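Long-range contacts in mannosylglycerate hydrolase MGH1-like glycoside hydrolase domain-containing protein (Thermus thermophilus HB8, PDB 4WVA), which hydrolyses mannosylglycerate, a solute made by thermophiles under osmotic stress, to mannose and glycerate, and also cleaves glucosylglycerate: residues 39-44 with 111-116; 107-112 with 245-250; 172-177 with 228-233; 237-242 with 303-308; 361-366 with 373-378. One frame throughout, in Å; residues are numbered along the deposited sequence.

Contact 1: residues 39-44 with 111-116; sequences IALGWT and VRYLYE
Leu41 and Thr44, close to the C-terminal end of helix 33-43, meet Tyr113 and Leu114 of helix 107-117 in a small, mainly apolar and buried contact. Its tightest point joins two methyl groups: Thr44 CG2 lies 3.4 Å from Leu114 CD2, nearer than carbons usually pack. Threonine suits this place because its two branches do different work. With chi1 at 66°, OG1 sits between the backbone N and the carbonyl carbon and bonds back to Leu41 O at 2.6 Å, while CG2 is left facing the other helix. That bond satisfies a hydroxyl that would otherwise be costly in a buried position. One turn earlier Leu41 reaches over, and its CD2 approaches Tyr113 CD2 at 4.0 Å, neither squarely over the ring nor in its plane; Thr44 CG2, by contrast, comes to the ring edge. The ring carbons of Tyr113 serve the apolar contact, while its hydroxyl makes a weak hydrogen bond to Glu280 of the second subunit. On another side of helix 107-117, Arg112 NE and Glu116 OE2 form a salt bridge of 2.8 Å one turn apart, nearly straight at 170°; the carboxylate oxygen lies in the guanidinium plane but is met from above its own. The contact joins two helices of the (alpha/alpha)6 barrel, the fold of this GH63 enzyme, across 67 residues of chain.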
# COMPACT_ATOMS: atom_id res chain seq x y z
N ILE A 39 11.98 7.79 26.82
CA ILE A 39 12.22 8.76 27.88
C ILE A 39 12.38 10.17 27.33
O ILE A 39 11.88 11.11 27.93
CB ILE A 39 13.43 8.34 28.75
CG1 ILE A 39 13.08 7.07 29.54
CG2 ILE A 39 13.91 9.48 29.64
CD1 ILE A 39 14.30 6.34 30.08
N ALA A 40 13.07 10.32 26.20
CA ALA A 40 13.22 11.62 25.55
C ALA A 40 11.89 12.32 25.28
O ALA A 40 11.78 13.53 25.42
CB ALA A 40 14.04 11.49 24.26
N LEU A 41 10.85 11.55 24.93
CA LEU A 41 9.50 12.12 24.77
C LEU A 41 8.98 12.75 26.06
O LEU A 41 8.33 13.81 26.03
CB LEU A 41 8.53 11.06 24.26
CG LEU A 41 8.79 10.54 22.84
CD1 LEU A 41 7.87 9.37 22.49
CD2 LEU A 41 8.68 11.66 21.82
N GLY A 42 9.28 12.11 27.19
CA GLY A 42 8.93 12.67 28.49
C GLY A 42 9.64 13.98 28.77
O GLY A 42 9.04 14.93 29.26
N TRP A 43 10.95 14.03 28.45
CA TRP A 43 11.72 15.23 28.70
C TRP A 43 11.22 16.46 27.92
O TRP A 43 11.45 17.61 28.33
CB TRP A 43 13.22 15.00 28.41
CG TRP A 43 13.91 14.19 29.47
CD1 TRP A 43 14.51 12.97 29.30
CD2 TRP A 43 14.09 14.53 30.84
NE1 TRP A 43 15.04 12.53 30.50
CE2 TRP A 43 14.81 13.47 31.45
CE3 TRP A 43 13.73 15.64 31.62
CZ2 TRP A 43 15.17 13.49 32.80
CZ3 TRP A 43 14.08 15.64 32.96
CH2 TRP A 43 14.80 14.59 33.53
N THR A 44 10.50 16.24 26.81
CA THR A 44 9.94 17.38 26.04
C THR A 44 8.97 18.20 26.91
O THR A 44 8.65 19.35 26.57
CB THR A 44 9.16 16.96 24.76
OG1 THR A 44 7.98 16.23 25.11
CG2 THR A 44 10.01 16.13 23.83
N VAL A 111 13.38 11.13 17.10
CA VAL A 111 14.15 12.24 16.55
C VAL A 111 13.30 13.11 15.59
O VAL A 111 13.38 14.34 15.63
CB VAL A 111 15.46 11.76 15.89
CG1 VAL A 111 16.11 12.90 15.14
CG2 VAL A 111 16.43 11.20 16.94
N ARG A 112 12.48 12.48 14.76
CA ARG A 112 11.60 13.25 13.86
C ARG A 112 10.67 14.15 14.69
O ARG A 112 10.46 15.32 14.37
CB ARG A 112 10.78 12.34 12.95
CG ARG A 112 9.84 13.14 12.07
CD ARG A 112 8.97 12.26 11.19
NE ARG A 112 8.07 13.08 10.38
CZ ARG A 112 7.18 12.60 9.50
NH1 ARG A 112 7.05 11.30 9.31
NH2 ARG A 112 6.41 13.44 8.82
N TYR A 113 10.10 13.60 15.74
CA TYR A 113 9.22 14.37 16.60
C TYR A 113 9.95 15.54 17.26
O TYR A 113 9.47 16.69 17.23
CB TYR A 113 8.58 13.51 17.69
CG TYR A 113 7.62 14.31 18.51
CD1 TYR A 113 6.33 14.53 18.06
CD2 TYR A 113 8.03 14.94 19.69
CE1 TYR A 113 5.45 15.30 18.78
CE2 TYR A 113 7.16 15.72 20.40
CZ TYR A 113 5.88 15.88 19.95
OH TYR A 113 5.00 16.66 20.67
N LEU A 114 11.11 15.28 17.85
CA LEU A 114 11.91 16.37 18.44
C LEU A 114 12.24 17.43 17.39
O LEU A 114 12.15 18.64 17.66
CB LEU A 114 13.19 15.86 19.08
CG LEU A 114 13.03 14.85 20.22
CD1 LEU A 114 14.39 14.47 20.74
CD2 LEU A 114 12.12 15.35 21.34
N TYR A 115 12.61 16.98 16.19
CA TYR A 115 12.98 17.90 15.13
C TYR A 115 11.82 18.80 14.71
O TYR A 115 11.98 20.02 14.57
CB TYR A 115 13.55 17.16 13.90
CG TYR A 115 13.81 18.12 12.77
CD1 TYR A 115 14.79 19.10 12.90
CD2 TYR A 115 13.05 18.10 11.61
CE1 TYR A 115 15.04 20.00 11.89
CE2 TYR A 115 13.28 19.01 10.59
CZ TYR A 115 14.29 19.96 10.73
OH TYR A 115 14.55 20.89 9.74
N GLU A 116 10.64 18.22 14.55
CA GLU A 116 9.50 18.97 14.01
C GLU A 116 8.88 19.88 15.06
O GLU A 116 8.31 20.93 14.71
CB GLU A 116 8.43 18.02 13.46
CG GLU A 116 8.87 17.31 12.18
CD GLU A 116 7.79 16.41 11.60
OE1 GLU A 116 6.76 16.23 12.26
OE2 GLU A 116 7.98 15.88 10.50

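Contact 2: residues 107-112 with 245-250; sequences VATVVR and NRDLYA
Asp247 sits between Thr109 and Arg112, each of its carboxylate oxygens turned to a different partner. Thr109 OG1 donates to OD2 of Asp247 at 2.7 Å, on the anti lone pair, and the two side chains pass at a slant. Arg112 NH1 reaches OD1 of Asp247 on the anti side at 2.9 Å, completing a salt bridge that is somewhat bent, with an N-H...O angle of 150°. Guanidinium and carboxylate planes stand 69° apart, and a single nitrogen, NH1, bonds to this acid. In the arginine, CG is anti to the backbone N (chi1 177°) and the chain runs straight to NE, carrying the group across Asp247 and onto Ala250, whose CB lies 3.4 Å above the guanidinium plane, over its centre. A small alanine lets the flat cation settle so closely. The segments 107-112 and 245-250, on helices 107-117 and 235-254 of the (alpha/alpha)6 barrel, have axes 7.9 Å apart at closest, a closeness helped by Ala108, whose CB meets Leu248 CB at 4.2 Å. With a leucine in place of Arg112, Asp247 OD1 and Glu116 would probably be left without their cationic mate, and Ala275 O of the second subunit without its donor. Asp247 OD2 has a further positive partner in Arg243, which probably stabilises the buried carboxylate in its charged form.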
# COMPACT_ATOMS: atom_id res chain seq x y z
N VAL A 107 14.34 5.01 17.73
CA VAL A 107 14.94 6.33 17.92
C VAL A 107 14.65 7.32 16.77
O VAL A 107 14.41 8.49 17.04
CB VAL A 107 16.46 6.25 18.27
CG1 VAL A 107 17.27 5.58 17.16
CG2 VAL A 107 16.99 7.63 18.63
N ALA A 108 14.61 6.87 15.52
CA ALA A 108 14.38 7.85 14.42
C ALA A 108 13.01 8.51 14.51
O ALA A 108 12.83 9.67 14.15
CB ALA A 108 14.56 7.20 13.06
N THR A 109 12.04 7.73 14.96
CA THR A 109 10.68 8.24 15.17
C THR A 109 10.67 9.35 16.21
O THR A 109 10.03 10.40 16.03
CB THR A 109 9.78 7.07 15.56
OG1 THR A 109 9.69 6.19 14.44
CG2 THR A 109 8.36 7.53 15.96
N VAL A 110 11.42 9.14 17.29
CA VAL A 110 11.52 10.14 18.34
C VAL A 110 12.29 11.36 17.83
O VAL A 110 11.90 12.49 18.08
CB VAL A 110 12.09 9.56 19.65
CG1 VAL A 110 12.34 10.67 20.66
CG2 VAL A 110 11.16 8.50 20.21
N VAL A 111 13.38 11.13 17.10
CA VAL A 111 14.15 12.24 16.55
C VAL A 111 13.30 13.11 15.59
O VAL A 111 13.38 14.34 15.63
CB VAL A 111 15.46 11.76 15.89
CG1 VAL A 111 16.11 12.90 15.14
CG2 VAL A 111 16.43 11.20 16.94
N ARG A 112 12.48 12.48 14.76
CA ARG A 112 11.60 13.25 13.86
C ARG A 112 10.67 14.15 14.69
O ARG A 112 10.46 15.32 14.37
CB ARG A 112 10.78 12.34 12.95
CG ARG A 112 9.84 13.14 12.07
CD ARG A 112 8.97 12.26 11.19
NE ARG A 112 8.07 13.08 10.38
CZ ARG A 112 7.18 12.60 9.50
NH1 ARG A 112 7.05 11.30 9.31
NH2 ARG A 112 6.41 13.44 8.82
N ASN A 245 12.03 3.81 9.74
CA ASN A 245 12.42 4.08 8.35
C ASN A 245 11.55 5.16 7.70
O ASN A 245 12.07 6.08 7.05
CB ASN A 245 12.37 2.84 7.47
CG ASN A 245 13.53 1.89 7.70
OD1 ASN A 245 14.64 2.32 7.99
ND2 ASN A 245 13.29 0.61 7.54
N ARG A 246 10.24 5.07 7.87
CA ARG A 246 9.34 6.10 7.36
C ARG A 246 9.67 7.47 7.93
O ARG A 246 9.67 8.49 7.22
CB ARG A 246 7.88 5.76 7.70
CG ARG A 246 7.39 4.49 7.05
CD ARG A 246 6.69 4.73 5.76
NE ARG A 246 6.15 3.48 5.19
CZ ARG A 246 5.56 3.42 4.02
NH1 ARG A 246 5.40 4.54 3.30
NH2 ARG A 246 5.12 2.25 3.54
N ASP A 247 9.95 7.51 9.23
CA ASP A 247 10.28 8.77 9.87
C ASP A 247 11.68 9.30 9.49
O ASP A 247 11.87 10.52 9.36
CB ASP A 247 10.09 8.66 11.38
CG ASP A 247 8.63 8.49 11.76
OD1 ASP A 247 7.78 9.03 11.02
OD2 ASP A 247 8.34 7.78 12.73
N LEU A 248 12.64 8.39 9.30
CA LEU A 248 13.96 8.75 8.83
C LEU A 248 13.93 9.33 7.41
O LEU A 248 14.66 10.28 7.11
CB LEU A 248 14.91 7.55 8.89
CG LEU A 248 16.39 7.86 8.67
CD1 LEU A 248 16.93 8.76 9.78
CD2 LEU A 248 17.16 6.56 8.60
N TYR A 249 13.08 8.75 6.56
CA TYR A 249 12.83 9.28 5.22
C TYR A 249 12.38 10.74 5.30
O TYR A 249 12.89 11.62 4.60
CB TYR A 249 11.78 8.43 4.49
CG TYR A 249 11.28 9.12 3.24
CD1 TYR A 249 11.93 8.95 2.02
CD2 TYR A 249 10.18 9.96 3.28
CE1 TYR A 249 11.51 9.61 0.88
CE2 TYR A 249 9.75 10.63 2.14
CZ TYR A 249 10.42 10.45 0.95
OH TYR A 249 9.97 11.13 -0.18
N ALA A 250 11.40 11.01 6.16
CA ALA A 250 10.87 12.36 6.29
C ALA A 250 11.96 13.33 6.73
O ALA A 250 12.11 14.41 6.16
CB ALA A 250 9.69 12.38 7.25

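Contact 3: residues 172-177 with 228-233; sequences KPLSRV and SPFKVV
Phe230 reaches from the loop before strand 232-233 into the side of helix 171-175, where Pro173 and Leu174 receive its ring. At the root, Phe230 CB lies 4.4 Å from Val177 CG2, a light touch. CG stands anti to the backbone N (chi1 -175°), which swings the ring toward the helix. Farther out, CD2 comes near Pro173 CB and Leu174 CD2. Next in line, CE2 makes the closest approach, 3.6 Å from Pro173 CB, and also meets Leu174 CG at 3.8 Å; both neighbours come in obliquely. One face of the ring takes Val232 CG2, 3.6 Å above the plane and displaced toward the rim, and that same methyl also packs against Pro173 CB at 4.0 Å. Rigid proline and branched leucine thus offer a firm apolar surface to a flat aromatic group. In the fold, the contact fastens a short helix to the chain entering the antiparallel sheet of strands 232-233, 277-278, 283-288 and 293-294; Leu174 lies about 8 Å, side chain to side chain, from Asp165, the probable proton donor. Beside the apolar patch, Pro229 packs on Val177, its CG against Val177 CG2. A water accepts a bond from Arg176 NH1 and lies 2.8 Å from Pro173 O and 2.6 Å from Pro229 O, linking two backbones that share no direct hydrogen bond; the same arginine nitrogen forms a salt bridge with Asp288. Ser228 OG bonds to Phe230 O, within the same turn.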
# COMPACT_ATOMS: atom_id res chain seq x y z
N LYS A 172 10.17 -21.74 22.26
CA LYS A 172 10.70 -22.78 21.34
C LYS A 172 12.04 -22.43 20.70
O LYS A 172 12.96 -23.24 20.71
CB LYS A 172 9.65 -23.18 20.30
CG LYS A 172 8.41 -23.78 20.91
CD LYS A 172 7.57 -24.55 19.89
CE LYS A 172 6.26 -25.00 20.51
NZ LYS A 172 5.41 -25.78 19.56
N PRO A 173 12.20 -21.20 20.16
CA PRO A 173 13.53 -20.86 19.67
C PRO A 173 14.63 -21.00 20.74
O PRO A 173 15.72 -21.47 20.45
CB PRO A 173 13.38 -19.41 19.22
CG PRO A 173 11.93 -19.27 18.87
CD PRO A 173 11.17 -20.21 19.76
N LEU A 174 14.33 -20.59 21.97
CA LEU A 174 15.34 -20.63 23.03
C LEU A 174 15.66 -22.05 23.47
O LEU A 174 16.75 -22.29 23.98
CB LEU A 174 14.89 -19.84 24.24
CG LEU A 174 15.21 -18.37 24.12
CD1 LEU A 174 14.42 -17.64 25.20
CD2 LEU A 174 16.71 -18.08 24.24
N SER A 175 14.72 -22.97 23.28
CA SER A 175 14.94 -24.38 23.65
C SER A 175 16.10 -25.03 22.90
O SER A 175 16.62 -26.06 23.33
CB SER A 175 13.65 -25.18 23.45
OG SER A 175 13.40 -25.40 22.08
N ARG A 176 16.52 -24.44 21.77
CA ARG A 176 17.65 -24.95 21.00
C ARG A 176 19.01 -24.41 21.42
O ARG A 176 20.03 -24.85 20.89
CB ARG A 176 17.44 -24.68 19.51
CG ARG A 176 16.10 -25.20 19.05
CD ARG A 176 15.97 -25.34 17.55
NE ARG A 176 14.57 -25.62 17.29
CZ ARG A 176 13.64 -24.70 17.02
NH1 ARG A 176 13.97 -23.41 16.89
NH2 ARG A 176 12.39 -25.09 16.84
N VAL A 177 19.05 -23.48 22.38
CA VAL A 177 20.30 -22.88 22.79
C VAL A 177 20.95 -23.82 23.80
O VAL A 177 20.31 -24.16 24.80
CB VAL A 177 20.05 -21.50 23.43
CG1 VAL A 177 21.34 -20.93 24.02
CG2 VAL A 177 19.45 -20.57 22.38
N SER A 228 24.46 -18.47 15.22
CA SER A 228 23.53 -18.33 16.33
C SER A 228 22.45 -19.41 16.27
O SER A 228 21.80 -19.57 15.24
CB SER A 228 22.87 -16.95 16.38
OG SER A 228 21.99 -16.91 17.49
N PRO A 229 22.25 -20.16 17.37
CA PRO A 229 21.15 -21.09 17.44
C PRO A 229 19.79 -20.41 17.66
O PRO A 229 18.77 -21.11 17.71
CB PRO A 229 21.51 -21.97 18.63
CG PRO A 229 22.28 -21.06 19.52
CD PRO A 229 23.04 -20.15 18.62
N PHE A 230 19.79 -19.08 17.78
CA PHE A 230 18.56 -18.27 17.96
C PHE A 230 18.57 -17.27 16.82
O PHE A 230 19.47 -16.43 16.75
CB PHE A 230 18.58 -17.54 19.31
CG PHE A 230 17.31 -16.78 19.62
CD1 PHE A 230 17.11 -15.49 19.17
CD2 PHE A 230 16.31 -17.36 20.38
CE1 PHE A 230 15.95 -14.79 19.47
CE2 PHE A 230 15.15 -16.68 20.68
CZ PHE A 230 14.96 -15.39 20.23
N LYS A 231 17.63 -17.41 15.88
CA LYS A 231 17.49 -16.49 14.74
C LYS A 231 16.00 -16.30 14.50
O LYS A 231 15.30 -17.22 14.06
CB LYS A 231 18.17 -17.05 13.49
CG LYS A 231 19.67 -16.89 13.48
CD LYS A 231 20.26 -17.16 12.11
CE LYS A 231 20.32 -18.64 11.79
NZ LYS A 231 21.43 -19.31 12.53
N VAL A 232 15.50 -15.10 14.82
CA VAL A 232 14.08 -14.85 14.80
C VAL A 232 13.79 -13.54 14.07
O VAL A 232 14.52 -12.56 14.23
CB VAL A 232 13.56 -14.75 16.25
CG1 VAL A 232 12.16 -14.19 16.31
CG2 VAL A 232 13.61 -16.12 16.89
N VAL A 233 12.74 -13.56 13.24
CA VAL A 233 12.16 -12.33 12.72
C VAL A 233 11.08 -11.91 13.72
O VAL A 233 9.99 -12.48 13.76
CB VAL A 233 11.58 -12.48 11.30
CG1 VAL A 233 10.89 -11.19 10.88
CG2 VAL A 233 12.70 -12.84 10.32
O HOH W 1 16.28 -21.75 17.77

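Contact 4: residues 237-242 with 303-308; sequences FNAILQ and FLPLFA
Leu304, Pro305 and Ala308 meet one flank of helix 235-254 in turn, and Ala239 is the residue they share. Leu304 comes first. Its CB lies 3.8 Å from Ala239 CB, and its carbonyl O is closer still, 3.4 Å from the same methyl. That oxygen is not without a polar partner, for it accepts the backbone N-H of Ala308. The side chain of Leu304, with CG anti to the carbonyl carbon (chi1 -69°), then runs on to Ile240, where CD1 meets CD1 at 4.3 Å. Pro305 follows, its CD 4.2 Å from Ala239 CB; proline, lacking an N-H, is well tolerated in the first turn of a helix. Here the backbones come nearest, 4.9 Å between the CA atoms of Ala239 and Pro305, which the single methyl of alanine permits. Phe307 turns its backbone O to Arg243 NH1, and its ring makes a cation-pi contact with the same arginine. Ala308 closes the walk: its CB is 3.3 Å from Ala239 O and 3.9 Å from the CG of Gln242, so a small residue again fits a narrow place. Helix 305-308 is thus held between larger helices: helix 235-254 on this flank, helix 356-368 through Leu306 on Phe366 and Phe307 on Met361, and helix 313-327 through Leu306. Helix 235-254 is in turn covered on another side by helix 121-146, through Phe237 and Leu241.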
# COMPACT_ATOMS: atom_id res chain seq x y z
N PHE A 237 10.22 -5.77 16.66
CA PHE A 237 11.44 -5.13 16.18
C PHE A 237 11.20 -4.59 14.78
O PHE A 237 11.50 -3.45 14.49
CB PHE A 237 12.60 -6.12 16.19
CG PHE A 237 13.96 -5.49 16.07
CD1 PHE A 237 14.41 -5.00 14.87
CD2 PHE A 237 14.80 -5.43 17.18
CE1 PHE A 237 15.66 -4.43 14.77
CE2 PHE A 237 16.05 -4.86 17.08
CZ PHE A 237 16.49 -4.36 15.88
N ASN A 238 10.62 -5.41 13.93
CA ASN A 238 10.43 -5.02 12.54
C ASN A 238 9.35 -3.98 12.30
O ASN A 238 9.50 -3.12 11.42
CB ASN A 238 10.22 -6.27 11.67
CG ASN A 238 11.54 -6.93 11.35
OD1 ASN A 238 12.25 -6.49 10.45
ND2 ASN A 238 11.90 -7.96 12.12
N ALA A 239 8.27 -4.02 13.07
CA ALA A 239 7.26 -2.98 12.96
C ALA A 239 7.85 -1.65 13.38
O ALA A 239 7.61 -0.62 12.74
CB ALA A 239 6.06 -3.30 13.81
N ILE A 240 8.62 -1.67 14.46
CA ILE A 240 9.28 -0.45 14.95
C ILE A 240 10.30 0.09 13.93
O ILE A 240 10.38 1.31 13.68
CB ILE A 240 9.88 -0.69 16.36
CG1 ILE A 240 8.73 -0.73 17.39
CG2 ILE A 240 10.92 0.35 16.75
CD1 ILE A 240 9.15 -1.27 18.72
N LEU A 241 11.06 -0.82 13.32
CA LEU A 241 12.01 -0.44 12.26
C LEU A 241 11.31 0.15 11.04
O LEU A 241 11.77 1.14 10.47
CB LEU A 241 12.88 -1.62 11.88
CG LEU A 241 13.85 -1.46 10.70
CD1 LEU A 241 14.78 -0.26 10.87
CD2 LEU A 241 14.68 -2.72 10.52
N GLN A 242 10.20 -0.45 10.61
CA GLN A 242 9.46 0.10 9.47
C GLN A 242 8.99 1.52 9.79
O GLN A 242 9.12 2.42 8.98
CB GLN A 242 8.28 -0.80 9.11
CG GLN A 242 7.34 -0.24 8.04
CD GLN A 242 7.91 -0.23 6.62
OE1 GLN A 242 8.98 -0.77 6.35
NE2 GLN A 242 7.18 0.41 5.71
N PHE A 303 0.49 -6.45 17.59
CA PHE A 303 -0.28 -5.25 17.29
C PHE A 303 0.60 -4.13 16.71
O PHE A 303 0.07 -3.19 16.11
CB PHE A 303 -0.99 -4.71 18.54
CG PHE A 303 -2.12 -5.56 19.02
CD1 PHE A 303 -3.41 -5.36 18.53
CD2 PHE A 303 -1.91 -6.53 19.98
CE1 PHE A 303 -4.46 -6.14 18.97
CE2 PHE A 303 -2.96 -7.32 20.43
CZ PHE A 303 -4.22 -7.13 19.92
N LEU A 304 1.92 -4.26 16.82
CA LEU A 304 2.78 -3.13 16.49
C LEU A 304 2.82 -2.79 14.99
O LEU A 304 3.16 -1.66 14.66
CB LEU A 304 4.17 -3.30 17.09
CG LEU A 304 4.21 -3.19 18.62
CD1 LEU A 304 5.59 -3.59 19.10
CD2 LEU A 304 3.88 -1.77 19.07
N PRO A 305 2.41 -3.70 14.08
CA PRO A 305 2.33 -3.19 12.70
C PRO A 305 1.37 -2.01 12.51
O PRO A 305 1.51 -1.25 11.56
CB PRO A 305 1.96 -4.43 11.89
CG PRO A 305 2.61 -5.53 12.66
CD PRO A 305 2.34 -5.17 14.10
N LEU A 306 0.42 -1.83 13.41
CA LEU A 306 -0.41 -0.63 13.36
C LEU A 306 0.44 0.65 13.48
O LEU A 306 0.18 1.65 12.81
CB LEU A 306 -1.45 -0.66 14.47
CG LEU A 306 -2.47 -1.80 14.42
CD1 LEU A 306 -3.15 -1.95 15.77
CD2 LEU A 306 -3.47 -1.60 13.30
N PHE A 307 1.43 0.61 14.36
CA PHE A 307 2.35 1.73 14.59
C PHE A 307 3.24 1.94 13.36
O PHE A 307 3.67 3.06 13.09
CB PHE A 307 3.18 1.40 15.84
CG PHE A 307 4.08 2.52 16.32
CD1 PHE A 307 3.54 3.67 16.87
CD2 PHE A 307 5.46 2.39 16.26
CE1 PHE A 307 4.36 4.67 17.36
CE2 PHE A 307 6.28 3.39 16.76
CZ PHE A 307 5.73 4.53 17.29
N ALA A 308 3.54 0.86 12.65
CA ALA A 308 4.28 0.95 11.39
C ALA A 308 3.45 1.57 10.25
O ALA A 308 3.98 2.22 9.36
CB ALA A 308 4.80 -0.42 10.98

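Contact 5: residues 361-366 with 373-378; sequences MVAEGF and ALAARL
The torsions of Leu374 bring it onto Phe366: chi1 is -161°, setting CG anti to the backbone N, and chi2 then turns CD2 onto the phenylalanine ring. The result is a CH-pi contact, with Leu374 CD2 3.6 Å from the centroid of the Phe366 ring and 9° off its normal, so that the methyl stands almost squarely over the face. Leu378 uses the edge instead, its CD1 lying 3.9 Å from Phe366 CD2 near the ring plane. The two leucines, one turn apart, therefore hold the ring in two directions. Leu378 CD1 also bends in toward the other backbone, 3.7 Å from Ala363 N, and touches Val362 CG1 at 4.0 Å. Beside this cluster two alanines meet: Ala375 CB sits 3.4 Å from Ala363 O, and the CA atoms of Ala363 and Ala375 are 4.2 Å apart. The small alanines suit so close an approach, and the short helix axes come within 8.1 Å. Replacing Phe366 by an alanine would probably leave Leu374 CD2 without its ring face and open a gap between Leu374, Leu378 and the neighbouring Leu306. Most of the surface is apolar, and no hydrogen bond joins the two segments. The segments 361-366 and 373-378 run at 163° to each other, nearly antiparallel; their helices, 356-368 and 372-389, are joined by a very short turn and form an antiparallel helical hairpin within the (alpha/alpha)6 barrel fold.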
# COMPACT_ATOMS: atom_id res chain seq x y z
N MET A 361 2.34 2.80 21.97
CA MET A 361 2.56 2.57 20.53
C MET A 361 1.31 2.00 19.87
O MET A 361 0.96 2.37 18.75
CB MET A 361 3.73 1.65 20.26
CG MET A 361 5.08 2.26 20.56
SD MET A 361 6.48 1.19 20.20
CE MET A 361 6.41 0.05 21.57
N VAL A 362 0.64 1.08 20.56
CA VAL A 362 -0.56 0.45 20.00
C VAL A 362 -1.74 1.42 19.95
O VAL A 362 -2.49 1.41 18.98
CB VAL A 362 -0.89 -0.86 20.74
CG1 VAL A 362 -2.18 -1.48 20.23
CG2 VAL A 362 0.26 -1.83 20.58
N ALA A 363 -1.90 2.27 20.97
CA ALA A 363 -2.91 3.34 20.91
C ALA A 363 -2.65 4.30 19.75
O ALA A 363 -3.58 4.66 19.04
CB ALA A 363 -2.93 4.12 22.22
N GLU A 364 -1.40 4.70 19.58
CA GLU A 364 -0.99 5.52 18.44
C GLU A 364 -1.44 4.86 17.13
O GLU A 364 -2.02 5.51 16.27
CB GLU A 364 0.53 5.74 18.44
CG GLU A 364 0.98 6.84 19.39
CD GLU A 364 0.83 8.22 18.81
OE1 GLU A 364 1.01 8.37 17.58
OE2 GLU A 364 0.60 9.18 19.58
N GLY A 365 -1.14 3.57 16.98
CA GLY A 365 -1.48 2.83 15.76
C GLY A 365 -2.98 2.77 15.56
O GLY A 365 -3.48 3.04 14.46
N PHE A 366 -3.72 2.42 16.61
CA PHE A 366 -5.16 2.34 16.47
C PHE A 366 -5.77 3.69 16.11
O PHE A 366 -6.68 3.75 15.26
CB PHE A 366 -5.83 1.73 17.70
CG PHE A 366 -5.86 0.23 17.71
CD1 PHE A 366 -6.46 -0.48 16.65
CD2 PHE A 366 -5.35 -0.49 18.77
CE1 PHE A 366 -6.50 -1.85 16.66
CE2 PHE A 366 -5.41 -1.87 18.79
CZ PHE A 366 -5.99 -2.56 17.73
N ALA A 373 -11.94 4.87 19.94
CA ALA A 373 -12.41 4.33 21.22
C ALA A 373 -11.39 3.39 21.83
O ALA A 373 -11.11 3.45 23.03
CB ALA A 373 -13.74 3.60 21.03
N LEU A 374 -10.82 2.53 21.00
CA LEU A 374 -9.79 1.63 21.45
C LEU A 374 -8.53 2.37 21.87
O LEU A 374 -7.94 2.08 22.91
CB LEU A 374 -9.50 0.62 20.34
CG LEU A 374 -8.79 -0.69 20.61
CD1 LEU A 374 -9.18 -1.39 21.91
CD2 LEU A 374 -9.09 -1.60 19.42
N ALA A 375 -8.11 3.36 21.09
CA ALA A 375 -6.95 4.19 21.49
C ALA A 375 -7.21 4.86 22.85
O ALA A 375 -6.34 4.89 23.73
CB ALA A 375 -6.63 5.22 20.43
N ALA A 376 -8.43 5.37 23.03
CA ALA A 376 -8.78 6.05 24.29
C ALA A 376 -8.78 5.09 25.47
O ALA A 376 -8.40 5.45 26.58
CB ALA A 376 -10.14 6.72 24.14
N ARG A 377 -9.23 3.87 25.24
CA ARG A 377 -9.22 2.83 26.27
C ARG A 377 -7.80 2.47 26.70
O ARG A 377 -7.53 2.30 27.89
CB ARG A 377 -9.99 1.61 25.75
CG ARG A 377 -9.91 0.37 26.59
CD ARG A 377 -10.49 0.51 27.97
NE ARG A 377 -10.18 -0.64 28.81
CZ ARG A 377 -10.66 -1.87 28.63
NH1 ARG A 377 -11.50 -2.15 27.62
NH2 ARG A 377 -10.29 -2.83 29.46
N LEU A 378 -6.89 2.32 25.74
CA LEU A 378 -5.49 2.02 26.02
C LEU A 378 -4.82 3.13 26.82
O LEU A 378 -4.05 2.89 27.75
CB LEU A 378 -4.71 1.77 24.71
CG LEU A 378 -5.11 0.48 24.01
CD1 LEU A 378 -4.75 0.49 22.54
CD2 LEU A 378 -4.46 -0.69 24.72

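How the contacts relate
Contacts 1, 2, 4 and 5 form a chain of neighbours through the helical barrel. Contacts 1 and 2 share helix 107-117 and have centres about 11 Å apart; both reach the second subunit. Contacts 2 and 4 share helix 235-254, and they also touch directly, Thr109 CG2 lying 4.2 Å from Phe307 CZ. Contact 4 then abuts contact 5, Leu306 CD1 lying 3.5 Å from Phe366 CE1. Contact 3 is the farthest from contact 1, centres about 35 Å apart, but meets contact 4 where Val233 CG1 lies 3.6 Å from Asn238 ND2. Contact 4 comes nearest the probable substrate site: the side chains of Ile240 and Trp34 are about 4 Å apart.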